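Local structure of 2-polyprenyl-6-methoxyphenol hydroxylase-like FAD-dependent oxidoreductase (Streptomyces sp. NRRL 11266, 6UI5) at residues L51-Q56 with T299-A304; V133-A138 with E144-R149; S440-S445 with W482-L487. The protein binds flavin-adenine dinucleotide and is a FAD-dependent oxidoreductase with a Rossmann-type nucleotide-binding domain and a probably thioredoxin-like C-terminal region. All coordinates share one frame; numbering follows the deposited sequence.

In the fold
The three contacts lie in separate parts of a flavoprotein. Interaction 1 packs two helices about 5 Å from the centre of the chain, and the side chain of I301 is about 8 Å from the bound FAD. Interaction 2 is a beta hairpin of the same FAD-binding region, its segments falling in sequence between the two of interaction 1; the side chain of L137 is also about 8 Å from the FAD, although the centres of interactions 1 and 2 are 28 Å apart. Interaction 3 belongs to the C-terminal region, whose family is related to thioredoxin, 28 Å from interaction 1 and 44 Å from interaction 2 between centres. No two of the three touch.

Interaction 1 (L51-Q56 with T299-A304); sequences LEMLDQ and TAIGDA
M53 reaches across from one helix to lay its thioether against the backbone of G302 on the other. Its CG stands beside the backbone N and anti to the carbonyl carbon (chi1 -71°), and the next torsion is extended, which carries SD outward to 3.4 Å from G302 CA. At chi3 (-93°) the chain bends, so that the terminal methyl does not run on past the glycine but turns along it, with CE 3.7 Å from G302 N. Sulfur and methyl thus both rest on the same residue. Glycine suits this place because it presents bare backbone where the methionine arrives, and the flexible, unbranched methionine can fold its end to fit that surface. The CA atoms of M53 and G302 are 7.3 Å apart.

I301 supplies the neighbouring apolar surface. Its CB points toward the other helix, and its branch methyl CG2 meets M53 at the root of the side chain, 4.3 Å from CB, while M53 SD is 4.1 Å from I301 C. The beta-branched residue therefore packs beside the base of the methionine as the thioether lies over the glycine. No hydrogen bond crosses this buried contact.

L54 and I301 both also touch M16 of helix 12-22, so that helix borders the interface where helix 48-55 meets helix 295-316, while T299 and D303 turn away toward helix 325-346.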
ATOM      1  N   LEU A  51      -8.221 -22.085  12.772  1.00 41.94           N
ATOM      2  CA  LEU A  51      -8.278 -23.543  12.728  1.00 51.08           C
ATOM      3  C   LEU A  51      -7.050 -24.184  13.384  1.00 54.08           C
ATOM      4  O   LEU A  51      -7.205 -25.082  14.219  1.00 53.79           O
ATOM      5  CB  LEU A  51      -8.458 -24.016  11.291  1.00 50.63           C
ATOM      6  CG  LEU A  51      -9.924 -23.898  10.854  1.00 56.15           C
ATOM      7  CD1 LEU A  51     -10.097 -23.938   9.316  1.00 57.34           C
ATOM      8  CD2 LEU A  51     -10.735 -24.974  11.539  1.00 50.06           C
ATOM      9  N   GLU A  52      -5.821 -23.724  13.057  1.00 52.75           N
ATOM     10  CA  GLU A  52      -4.625 -24.344  13.663  1.00 50.33           C
ATOM     11  C   GLU A  52      -4.645 -24.226  15.186  1.00 44.81           C
ATOM     12  O   GLU A  52      -4.364 -25.197  15.894  1.00 42.67           O
ATOM     13  CB  GLU A  52      -3.295 -23.758  13.118  1.00 50.10           C
ATOM     14  CG  GLU A  52      -3.223 -23.351  11.631  1.00 59.50           C
ATOM     15  CD  GLU A  52      -1.849 -22.717  11.196  1.00 71.28           C
ATOM     16  OE1 GLU A  52      -1.365 -23.100  10.104  1.00 76.45           O
ATOM     17  OE2 GLU A  52      -1.253 -21.863  11.925  1.00 58.44           O
ATOM     18  N   MET A  53      -4.989 -23.041  15.711  1.00 42.71           N
ATOM     19  CA  MET A  53      -5.044 -22.867  17.163  1.00 47.91           C
ATOM     20  C   MET A  53      -6.096 -23.750  17.813  1.00 49.45           C
ATOM     21  O   MET A  53      -5.917 -24.170  18.962  1.00 44.85           O
ATOM     22  CB  MET A  53      -5.338 -21.416  17.520  1.00 50.49           C
ATOM     23  CG  MET A  53      -4.190 -20.505  17.239  1.00 52.63           C
ATOM     24  SD  MET A  53      -4.552 -18.879  17.857  1.00 59.11           S
ATOM     25  CE  MET A  53      -5.259 -18.118  16.380  1.00 44.04           C
ATOM     26  N   LEU A  54      -7.212 -24.013  17.121  1.00 48.35           N
ATOM     27  CA  LEU A  54      -8.201 -24.930  17.680  1.00 57.05           C
ATOM     28  C   LEU A  54      -7.762 -26.376  17.508  1.00 62.19           C
ATOM     29  O   LEU A  54      -8.107 -27.225  18.339  1.00 55.33           O
ATOM     30  CB  LEU A  54      -9.578 -24.721  17.038  1.00 50.44           C
ATOM     31  CG  LEU A  54     -10.345 -23.404  17.176  1.00 49.52           C
ATOM     32  CD1 LEU A  54     -11.550 -23.360  16.218  1.00 49.52           C
ATOM     33  CD2 LEU A  54     -10.859 -23.259  18.570  1.00 41.29           C
ATOM     34  N   ASP A  55      -6.998 -26.667  16.447  1.00 69.00           N
ATOM     35  CA  ASP A  55      -6.471 -28.017  16.253  1.00 63.43           C
ATOM     36  C   ASP A  55      -5.542 -28.410  17.393  1.00 58.09           C
ATOM     37  O   ASP A  55      -5.543 -29.558  17.841  1.00 65.21           O
ATOM     38  CB  ASP A  55      -5.739 -28.108  14.922  1.00 64.61           C
ATOM     39  CG  ASP A  55      -6.482 -28.922  13.909  1.00 76.11           C
ATOM     40  OD1 ASP A  55      -7.362 -29.719  14.314  1.00 86.48           O
ATOM     41  OD2 ASP A  55      -6.172 -28.781  12.707  1.00 79.97           O
ATOM     42  N   GLN A  56      -4.758 -27.457  17.887  1.00 50.45           N
ATOM     43  CA  GLN A  56      -3.874 -27.686  19.021  1.00 42.38           C
ATOM     44  C   GLN A  56      -4.602 -28.188  20.259  1.00 52.53           C
ATOM     45  O   GLN A  56      -3.936 -28.622  21.211  1.00 52.53           O
ATOM     46  CB  GLN A  56      -3.123 -26.377  19.321  1.00 47.09           C
ATOM     47  CG  GLN A  56      -1.986 -26.128  18.312  1.00 48.72           C
ATOM     48  CD  GLN A  56      -1.337 -24.790  18.476  1.00 51.19           C
ATOM     49  OE1 GLN A  56      -0.640 -24.343  17.560  1.00 47.75           O
ATOM     50  NE2 GLN A  56      -1.567 -24.111  19.639  1.00 42.53           N
ATOM     51  N   THR A 299      -7.925 -13.148  16.068  1.00 47.91           N
ATOM     52  CA  THR A 299      -7.200 -12.441  17.114  1.00 49.64           C
ATOM     53  C   THR A 299      -7.764 -12.777  18.492  1.00 50.45           C
ATOM     54  O   THR A 299      -7.011 -12.932  19.461  1.00 52.39           O
ATOM     55  CB  THR A 299      -7.229 -10.934  16.845  1.00 55.72           C
ATOM     56  OG1 THR A 299      -8.579 -10.494  16.711  1.00 63.04           O
ATOM     57  CG2 THR A 299      -6.522 -10.615  15.530  1.00 58.95           C
ATOM     58  N   ALA A 300      -9.084 -12.936  18.593  1.00 55.24           N
ATOM     59  CA  ALA A 300      -9.682 -13.259  19.884  1.00 48.96           C
ATOM     60  C   ALA A 300      -9.144 -14.583  20.411  1.00 44.78           C
ATOM     61  O   ALA A 300      -8.672 -14.670  21.548  1.00 53.33           O
ATOM     62  CB  ALA A 300     -11.211 -13.313  19.761  1.00 55.63           C
ATOM     63  N   ILE A 301      -9.236 -15.636  19.601  1.00 42.06           N
ATOM     64  CA  ILE A 301      -8.709 -16.926  20.013  1.00 49.50           C
ATOM     65  C   ILE A 301      -7.191 -16.839  20.179  1.00 48.06           C
ATOM     66  O   ILE A 301      -6.633 -17.328  21.168  1.00 45.12           O
ATOM     67  CB  ILE A 301      -9.129 -17.996  18.992  1.00 43.33           C
ATOM     68  CG1 ILE A 301     -10.655 -18.113  18.952  1.00 43.02           C
ATOM     69  CG2 ILE A 301      -8.544 -19.318  19.361  1.00 46.38           C
ATOM     70  CD1 ILE A 301     -11.191 -18.918  20.097  1.00 50.56           C
ATOM     71  N   GLY A 302      -6.518 -16.168  19.235  1.00 46.94           N
ATOM     72  CA  GLY A 302      -5.080 -15.921  19.352  1.00 50.73           C
ATOM     73  C   GLY A 302      -4.700 -15.263  20.659  1.00 48.39           C
ATOM     74  O   GLY A 302      -3.720 -15.653  21.289  1.00 57.11           O
ATOM     75  N   ASP A 303      -5.501 -14.287  21.110  1.00 51.71           N
ATOM     76  CA  ASP A 303      -5.204 -13.613  22.371  1.00 47.94           C
ATOM     77  C   ASP A 303      -5.182 -14.612  23.525  1.00 49.19           C
ATOM     78  O   ASP A 303      -4.265 -14.612  24.357  1.00 55.86           O
ATOM     79  CB  ASP A 303      -6.243 -12.516  22.648  1.00 47.59           C
ATOM     80  CG  ASP A 303      -6.009 -11.224  21.859  1.00 50.00           C
ATOM     81  OD1 ASP A 303      -4.949 -11.042  21.228  1.00 44.71           O
ATOM     82  OD2 ASP A 303      -6.910 -10.358  21.903  1.00 54.79           O
ATOM     83  N   ALA A 304      -6.191 -15.479  23.587  1.00 42.19           N
ATOM     84  CA  ALA A 304      -6.318 -16.381  24.724  1.00 45.92           C
ATOM     85  C   ALA A 304      -5.256 -17.463  24.682  1.00 44.82           C
ATOM     86  O   ALA A 304      -4.732 -17.877  25.730  1.00 54.87           O
ATOM     87  CB  ALA A 304      -7.719 -17.016  24.749  1.00 42.55           C
TER

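Interaction 2 (V133-A138 with E144-R149)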
ATOM      1  N   VAL A 133      -6.183  -9.229  43.276  1.00 83.77           N
ATOM      2  CA  VAL A 133      -7.281  -8.339  42.929  1.00 78.61           C
ATOM      3  C   VAL A 133      -8.521  -8.844  43.644  1.00 83.10           C
ATOM      4  O   VAL A 133      -8.770 -10.055  43.691  1.00 78.04           O
ATOM      5  CB  VAL A 133      -7.537  -8.270  41.410  1.00 70.65           C
ATOM      6  CG1 VAL A 133      -8.707  -7.312  41.113  1.00 67.45           C
ATOM      7  CG2 VAL A 133      -6.262  -7.879  40.670  1.00 68.12           C
ATOM      8  N   THR A 134      -9.279  -7.918  44.218  1.00 89.21           N
ATOM      9  CA  THR A 134     -10.608  -8.207  44.733  1.00 90.04           C
ATOM     10  C   THR A 134     -11.628  -7.725  43.710  1.00 89.53           C
ATOM     11  O   THR A 134     -11.493  -6.634  43.145  1.00 99.75           O
ATOM     12  CB  THR A 134     -10.820  -7.537  46.095  1.00 88.52           C
ATOM     13  OG1 THR A 134      -9.703  -7.841  46.948  1.00 90.80           O
ATOM     14  CG2 THR A 134     -12.141  -7.991  46.762  1.00 72.44           C
ATOM     15  N   VAL A 135     -12.623  -8.560  43.448  1.00 82.58           N
ATOM     16  CA  VAL A 135     -13.580  -8.323  42.381  1.00 88.35           C
ATOM     17  C   VAL A 135     -14.979  -8.338  42.993  1.00107.65           C
ATOM     18  O   VAL A 135     -15.177  -8.793  44.121  1.00118.96           O
ATOM     19  CB  VAL A 135     -13.411  -9.382  41.272  1.00 81.69           C
ATOM     20  CG1 VAL A 135     -14.025 -10.698  41.684  1.00 64.64           C
ATOM     21  CG2 VAL A 135     -13.941  -8.896  39.973  1.00 83.71           C
ATOM     22  N   THR A 136     -15.951  -7.779  42.273  1.00105.19           N
ATOM     23  CA  THR A 136     -17.330  -7.829  42.745  1.00105.49           C
ATOM     24  C   THR A 136     -18.223  -8.297  41.609  1.00 95.52           C
ATOM     25  O   THR A 136     -18.126  -7.788  40.483  1.00 94.47           O
ATOM     26  CB  THR A 136     -17.830  -6.480  43.287  1.00111.90           C
ATOM     27  OG1 THR A 136     -18.379  -5.705  42.231  1.00118.95           O
ATOM     28  CG2 THR A 136     -16.713  -5.701  43.951  1.00106.42           C
ATOM     29  N   LEU A 137     -19.089  -9.268  41.922  1.00 86.29           N
ATOM     30  CA  LEU A 137     -19.984  -9.927  40.978  1.00 76.53           C
ATOM     31  C   LEU A 137     -21.418  -9.726  41.437  1.00 77.47           C
ATOM     32  O   LEU A 137     -21.707  -9.874  42.626  1.00 80.89           O
ATOM     33  CB  LEU A 137     -19.685 -11.427  40.885  1.00 72.97           C
ATOM     34  CG  LEU A 137     -18.461 -11.905  40.090  1.00 76.85           C
ATOM     35  CD1 LEU A 137     -17.191 -11.566  40.814  1.00 76.44           C
ATOM     36  CD2 LEU A 137     -18.531 -13.395  39.889  1.00 80.15           C
ATOM     37  N   ALA A 138     -22.318  -9.425  40.492  1.00 75.03           N
ATOM     38  CA  ALA A 138     -23.703  -9.025  40.781  1.00 86.94           C
ATOM     39  C   ALA A 138     -24.693 -10.015  40.163  1.00 93.85           C
ATOM     40  O   ALA A 138     -25.157  -9.829  39.033  1.00102.87           O
ATOM     41  CB  ALA A 138     -23.988  -7.589  40.279  1.00 83.96           C
ATOM     42  N   GLU A 144     -21.415 -10.953  45.358  1.00110.53           N
ATOM     43  CA  GLU A 144     -20.207 -11.560  45.878  1.00104.22           C
ATOM     44  C   GLU A 144     -19.035 -10.635  45.617  1.00102.53           C
ATOM     45  O   GLU A 144     -18.917 -10.035  44.543  1.00102.07           O
ATOM     46  CB  GLU A 144     -19.948 -12.929  45.259  1.00109.86           C
ATOM     47  CG  GLU A 144     -19.300 -13.877  46.268  1.00121.13           C
ATOM     48  CD  GLU A 144     -18.280 -14.807  45.639  1.00127.79           C
ATOM     49  OE1 GLU A 144     -17.307 -15.167  46.331  1.00133.17           O
ATOM     50  OE2 GLU A 144     -18.455 -15.186  44.466  1.00135.51           O
ATOM     51  N   GLN A 145     -18.180 -10.498  46.619  1.00107.66           N
ATOM     52  CA  GLN A 145     -16.964  -9.710  46.526  1.00111.14           C
ATOM     53  C   GLN A 145     -15.815 -10.736  46.504  1.00112.77           C
ATOM     54  O   GLN A 145     -15.304 -11.118  47.557  1.00117.94           O
ATOM     55  CB  GLN A 145     -16.897  -8.724  47.718  1.00110.79           C
ATOM     56  CG  GLN A 145     -16.259  -7.368  47.435  1.00114.07           C
ATOM     57  CD  GLN A 145     -15.481  -6.838  48.618  1.00120.34           C
ATOM     58  OE1 GLN A 145     -14.520  -7.464  49.073  1.00126.86           O
ATOM     59  NE2 GLN A 145     -15.899  -5.689  49.140  1.00121.74           N
ATOM     60  N   LEU A 146     -15.411 -11.174  45.307  1.00114.27           N
ATOM     61  CA  LEU A 146     -14.466 -12.286  45.163  1.00103.50           C
ATOM     62  C   LEU A 146     -13.010 -11.814  45.135  1.00 96.79           C
ATOM     63  O   LEU A 146     -12.646 -10.875  44.410  1.00 87.04           O
ATOM     64  CB  LEU A 146     -14.782 -13.101  43.908  1.00 97.72           C
ATOM     65  CG  LEU A 146     -13.880 -14.255  43.467  1.00 96.06           C
ATOM     66  CD1 LEU A 146     -13.430 -15.142  44.639  1.00101.94           C
ATOM     67  CD2 LEU A 146     -14.626 -15.101  42.435  1.00 92.21           C
ATOM     68  N   ARG A 147     -12.185 -12.494  45.925  1.00 99.02           N
ATOM     69  CA  ARG A 147     -10.743 -12.295  45.981  1.00100.03           C
ATOM     70  C   ARG A 147     -10.094 -13.259  44.988  1.00103.44           C
ATOM     71  O   ARG A 147     -10.283 -14.477  45.094  1.00103.56           O
ATOM     72  CB  ARG A 147     -10.267 -12.534  47.419  1.00 98.74           C
ATOM     73  CG  ARG A 147      -8.789 -12.294  47.745  1.00105.80           C
ATOM     74  CD  ARG A 147      -8.128 -11.197  46.911  1.00111.55           C
ATOM     75  NE  ARG A 147      -6.812 -10.812  47.432  1.00117.07           N
ATOM     76  CZ  ARG A 147      -5.721 -11.584  47.419  1.00122.45           C
ATOM     77  NH1 ARG A 147      -5.758 -12.817  46.916  1.00122.47           N
ATOM     78  NH2 ARG A 147      -4.580 -11.118  47.919  1.00121.46           N
ATOM     79  N   CYS A 148      -9.354 -12.723  44.013  1.00103.48           N
ATOM     80  CA  CYS A 148      -8.793 -13.539  42.936  1.00 99.67           C
ATOM     81  C   CYS A 148      -7.342 -13.149  42.652  1.00 93.13           C
ATOM     82  O   CYS A 148      -6.805 -12.179  43.193  1.00 90.36           O
ATOM     83  CB  CYS A 148      -9.628 -13.418  41.660  1.00 96.34           C
ATOM     84  SG  CYS A 148      -9.354 -11.892  40.782  1.00 97.95           S
ATOM     85  N   ARG A 149      -6.716 -13.916  41.759  1.00 90.52           N
ATOM     86  CA  ARG A 149      -5.287 -13.848  41.473  1.00 77.44           C
ATOM     87  C   ARG A 149      -4.966 -12.978  40.270  1.00 72.98           C
ATOM     88  O   ARG A 149      -4.073 -12.123  40.326  1.00 67.87           O
ATOM     89  CB  ARG A 149      -4.757 -15.264  41.242  1.00 82.94           C
ATOM     90  CG  ARG A 149      -3.268 -15.366  41.161  1.00 93.02           C
ATOM     91  CD  ARG A 149      -2.846 -16.692  41.726  1.00 95.74           C
ATOM     92  NE  ARG A 149      -1.412 -16.881  41.618  1.00 93.55           N
ATOM     93  CZ  ARG A 149      -0.791 -17.951  42.088  1.00 98.28           C
ATOM     94  NH1 ARG A 149      -1.498 -18.899  42.696  1.00100.95           N
ATOM     95  NH2 ARG A 149       0.522 -18.073  41.953  1.00102.02           N
TER
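V135 and L146 send their side chains the same way from paired strands and lie side by side. V135 CB already lies near L146 O, and from there CG1 carries the contact: it takes the position between the backbone N and the carbonyl carbon (chi1 77°), which sets it 3.4 Å from L146 CB and also close to L146 O. Compact, beta-branched valine fits an extended strand, and V133, two residues earlier on the same face, is again a valine, with CB 4.1 Å from C148 SG. L137 brings CD1 to 4.2 Å from L146 CB, adding to the apolar contacts on this face. V133 and V135 also touch F124 of strand 120-126.

The two strands form an antiparallel beta hairpin, their axes 150° apart in direction, and 133-138 is the middle strand of a three-stranded antiparallel sheet in the FAD binding region. V133 and C148 are a hydrogen-bonded pair: C148 N gives a nearly straight bond to V133 O (2.8 Å, 168°), returned by V133 N to C148 O. At the other end L137 N donates to E144 O at 2.7 Å.

The opposite face is more polar and more exposed. T134 CG2 meets Q145 OE1 at 3.4 Å, the two side chains crossing obliquely, whereas T134 OG1 lies at the edge of the R147 guanidinium, near its plane, and is 3.7 Å from R147 CD. R147 crosses T134 at about a right angle. Further along, T136 CG2 rests against Q145 CG at 3.9 Å.

Interaction 3 (S440-S445 with W482-L487); sequences SAQEES and WGQDEL
Q484 joins the 440-445 loop to the start of a helix through its side-chain amide nitrogen. One hydrogen bond runs from NE2 to Q442 O at 2.9 Å, with the donor tilted 29° from the carbonyl plane. A second, to E444 OE2, is doubtful in detail, since its modelled length of 2.3 Å is too short to be relied on. E444 and Q484 approach from opposite directions, and Q484 bends at chi2 (67°) to bring NE2 to the loop. A glutamine amide suits this place because an NH2 group has two hydrogens to offer, one used on Q442 O, the other turned to E444. E444 OE2 also forms a salt bridge with R488, one turn after Q484 on the helix.

Beyond the polar group, the amide of Q442 stacks on that of Q484, their planes 27° apart. E444 packs with its aliphatic part, CG lying 3.4 Å from L487 CD2, and the side chain of L487 also touches W476 of strand 474-477.

G483 is the N-cap of helix 484-495, and its N is bonded to E486 OE2 at 2.9 Å. The contact is consistent with a thioredoxin-like fold, here with helix 484-495 beside a mixed sheet that includes strands 430-434 and 474-477.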
ATOM      1  N   SER A 440      17.909 -38.869  17.422  1.00 77.23           N
ATOM      2  CA  SER A 440      19.240 -38.268  17.471  1.00 77.36           C
ATOM      3  C   SER A 440      19.293 -36.972  18.285  1.00 81.45           C
ATOM      4  O   SER A 440      20.394 -36.457  18.513  1.00 86.22           O
ATOM      5  CB  SER A 440      19.724 -37.971  16.048  1.00 69.08           C
ATOM      6  OG  SER A 440      19.348 -38.993  15.139  1.00 64.84           O
ATOM      7  N   ALA A 441      18.156 -36.409  18.698  1.00 67.47           N
ATOM      8  CA  ALA A 441      18.176 -35.129  19.393  1.00 55.12           C
ATOM      9  C   ALA A 441      18.449 -35.360  20.873  1.00 61.66           C
ATOM     10  O   ALA A 441      17.965 -36.333  21.460  1.00 64.22           O
ATOM     11  CB  ALA A 441      16.865 -34.374  19.194  1.00 60.64           C
ATOM     12  N   GLN A 442      19.253 -34.486  21.471  1.00 63.22           N
ATOM     13  CA  GLN A 442      19.574 -34.592  22.891  1.00 68.72           C
ATOM     14  C   GLN A 442      18.563 -33.746  23.645  1.00 76.02           C
ATOM     15  O   GLN A 442      18.575 -32.518  23.531  1.00 78.43           O
ATOM     16  CB  GLN A 442      21.001 -34.129  23.185  1.00 74.96           C
ATOM     17  CG  GLN A 442      21.327 -34.053  24.687  1.00 85.38           C
ATOM     18  CD  GLN A 442      22.405 -33.021  24.994  1.00 99.48           C
ATOM     19  OE1 GLN A 442      22.308 -32.278  25.975  1.00103.68           O
ATOM     20  NE2 GLN A 442      23.442 -32.968  24.150  1.00103.08           N
ATOM     21  N   GLU A 443      17.674 -34.390  24.397  1.00 76.95           N
ATOM     22  CA  GLU A 443      16.654 -33.638  25.106  1.00 81.42           C
ATOM     23  C   GLU A 443      17.206 -33.105  26.421  1.00 80.25           C
ATOM     24  O   GLU A 443      17.852 -33.834  27.179  1.00 84.02           O
ATOM     25  CB  GLU A 443      15.408 -34.487  25.344  1.00 89.13           C
ATOM     26  CG  GLU A 443      15.616 -35.777  26.079  1.00 95.61           C
ATOM     27  CD  GLU A 443      14.311 -36.297  26.648  1.00 97.19           C
ATOM     28  OE1 GLU A 443      13.580 -35.484  27.265  1.00 97.57           O
ATOM     29  OE2 GLU A 443      14.014 -37.501  26.464  1.00 93.45           O
ATOM     30  N   GLU A 444      16.967 -31.821  26.681  1.00 70.58           N
ATOM     31  CA  GLU A 444      17.427 -31.221  27.925  1.00 68.93           C
ATOM     32  C   GLU A 444      16.460 -31.661  29.018  1.00 81.10           C
ATOM     33  O   GLU A 444      15.380 -31.085  29.192  1.00 86.41           O
ATOM     34  CB  GLU A 444      17.523 -29.708  27.790  1.00 56.19           C
ATOM     35  CG  GLU A 444      18.472 -29.245  26.700  1.00 64.19           C
ATOM     36  CD  GLU A 444      19.961 -29.563  26.999  1.00 67.22           C
ATOM     37  OE1 GLU A 444      20.328 -29.669  28.187  1.00 67.76           O
ATOM     38  OE2 GLU A 444      20.761 -29.704  26.044  1.00 66.21           O
ATOM     39  N   SER A 445      16.854 -32.703  29.757  1.00 78.72           N
ATOM     40  CA  SER A 445      16.023 -33.286  30.803  1.00 78.89           C
ATOM     41  C   SER A 445      15.622 -32.284  31.873  1.00 66.42           C
ATOM     42  O   SER A 445      14.805 -32.616  32.730  1.00 69.69           O
ATOM     43  CB  SER A 445      16.758 -34.446  31.476  1.00 84.21           C
ATOM     44  OG  SER A 445      17.840 -33.969  32.268  1.00 89.14           O
ATOM     45  N   TRP A 482      21.588 -22.653  14.568  1.00 49.62           N
ATOM     46  CA  TRP A 482      21.430 -22.848  16.004  1.00 47.36           C
ATOM     47  C   TRP A 482      21.587 -24.316  16.373  1.00 42.66           C
ATOM     48  O   TRP A 482      21.412 -25.215  15.546  1.00 59.42           O
ATOM     49  CB  TRP A 482      20.050 -22.321  16.486  1.00 46.86           C
ATOM     50  CG  TRP A 482      19.897 -20.858  16.309  1.00 56.71           C
ATOM     51  CD1 TRP A 482      20.821 -19.999  15.776  1.00 62.03           C
ATOM     52  CD2 TRP A 482      18.751 -20.068  16.627  1.00 63.99           C
ATOM     53  NE1 TRP A 482      20.318 -18.721  15.757  1.00 67.99           N
ATOM     54  CE2 TRP A 482      19.051 -18.736  16.269  1.00 62.10           C
ATOM     55  CE3 TRP A 482      17.494 -20.354  17.189  1.00 57.16           C
ATOM     56  CZ2 TRP A 482      18.150 -17.691  16.460  1.00 67.16           C
ATOM     57  CZ3 TRP A 482      16.598 -19.311  17.375  1.00 58.19           C
ATOM     58  CH2 TRP A 482      16.930 -17.996  17.011  1.00 55.52           C
ATOM     59  N   GLY A 483      21.906 -24.560  17.631  1.00 40.38           N
ATOM     60  CA  GLY A 483      22.184 -25.907  18.098  1.00 38.89           C
ATOM     61  C   GLY A 483      21.870 -26.013  19.543  1.00 49.52           C
ATOM     62  O   GLY A 483      20.992 -25.308  20.046  1.00 65.00           O
ATOM     63  N   GLN A 484      22.592 -26.900  20.232  1.00 46.84           N
ATOM     64  CA  GLN A 484      22.178 -27.299  21.568  1.00 51.29           C
ATOM     65  C   GLN A 484      22.290 -26.156  22.574  1.00 65.62           C
ATOM     66  O   GLN A 484      21.539 -26.127  23.559  1.00 75.15           O
ATOM     67  CB  GLN A 484      22.971 -28.526  22.013  1.00 53.67           C
ATOM     68  CG  GLN A 484      22.352 -29.282  23.185  1.00 69.92           C
ATOM     69  CD  GLN A 484      21.011 -29.952  22.832  1.00 72.91           C
ATOM     70  OE1 GLN A 484      20.757 -30.272  21.673  1.00 76.92           O
ATOM     71  NE2 GLN A 484      20.170 -30.153  23.823  1.00 72.95           N
ATOM     72  N   ASP A 485      23.175 -25.186  22.341  1.00 72.39           N
ATOM     73  CA  ASP A 485      23.298 -24.121  23.334  1.00 78.26           C
ATOM     74  C   ASP A 485      22.188 -23.081  23.180  1.00 65.82           C
ATOM     75  O   ASP A 485      21.661 -22.583  24.182  1.00 63.79           O
ATOM     76  CB  ASP A 485      24.683 -23.459  23.260  1.00 77.53           C
ATOM     77  CG  ASP A 485      24.893 -22.411  24.359  1.00 86.63           C
ATOM     78  OD1 ASP A 485      24.231 -22.492  25.419  1.00108.15           O
ATOM     79  OD2 ASP A 485      25.694 -21.481  24.155  1.00 79.94           O
ATOM     80  N   GLU A 486      21.841 -22.732  21.937  1.00 54.43           N
ATOM     81  CA  GLU A 486      20.733 -21.825  21.686  1.00 44.34           C
ATOM     82  C   GLU A 486      19.427 -22.398  22.217  1.00 58.79           C
ATOM     83  O   GLU A 486      18.619 -21.678  22.810  1.00 53.29           O
ATOM     84  CB  GLU A 486      20.585 -21.560  20.186  1.00 43.75           C
ATOM     85  CG  GLU A 486      21.613 -20.670  19.573  1.00 59.54           C
ATOM     86  CD  GLU A 486      22.952 -21.386  19.376  1.00 68.00           C
ATOM     87  OE1 GLU A 486      23.962 -20.674  19.154  1.00 57.20           O
ATOM     88  OE2 GLU A 486      22.974 -22.646  19.463  1.00 61.14           O
ATOM     89  N   LEU A 487      19.189 -23.688  21.986  1.00 66.12           N
ATOM     90  CA  LEU A 487      18.010 -24.332  22.544  1.00 65.69           C
ATOM     91  C   LEU A 487      17.951 -24.174  24.059  1.00 72.66           C
ATOM     92  O   LEU A 487      16.873 -23.932  24.614  1.00 78.29           O
ATOM     93  CB  LEU A 487      17.994 -25.800  22.150  1.00 61.92           C
ATOM     94  CG  LEU A 487      16.998 -26.755  22.787  1.00 58.92           C
ATOM     95  CD1 LEU A 487      16.699 -27.792  21.772  1.00 65.45           C
ATOM     96  CD2 LEU A 487      17.659 -27.422  23.939  1.00 64.60           C
TER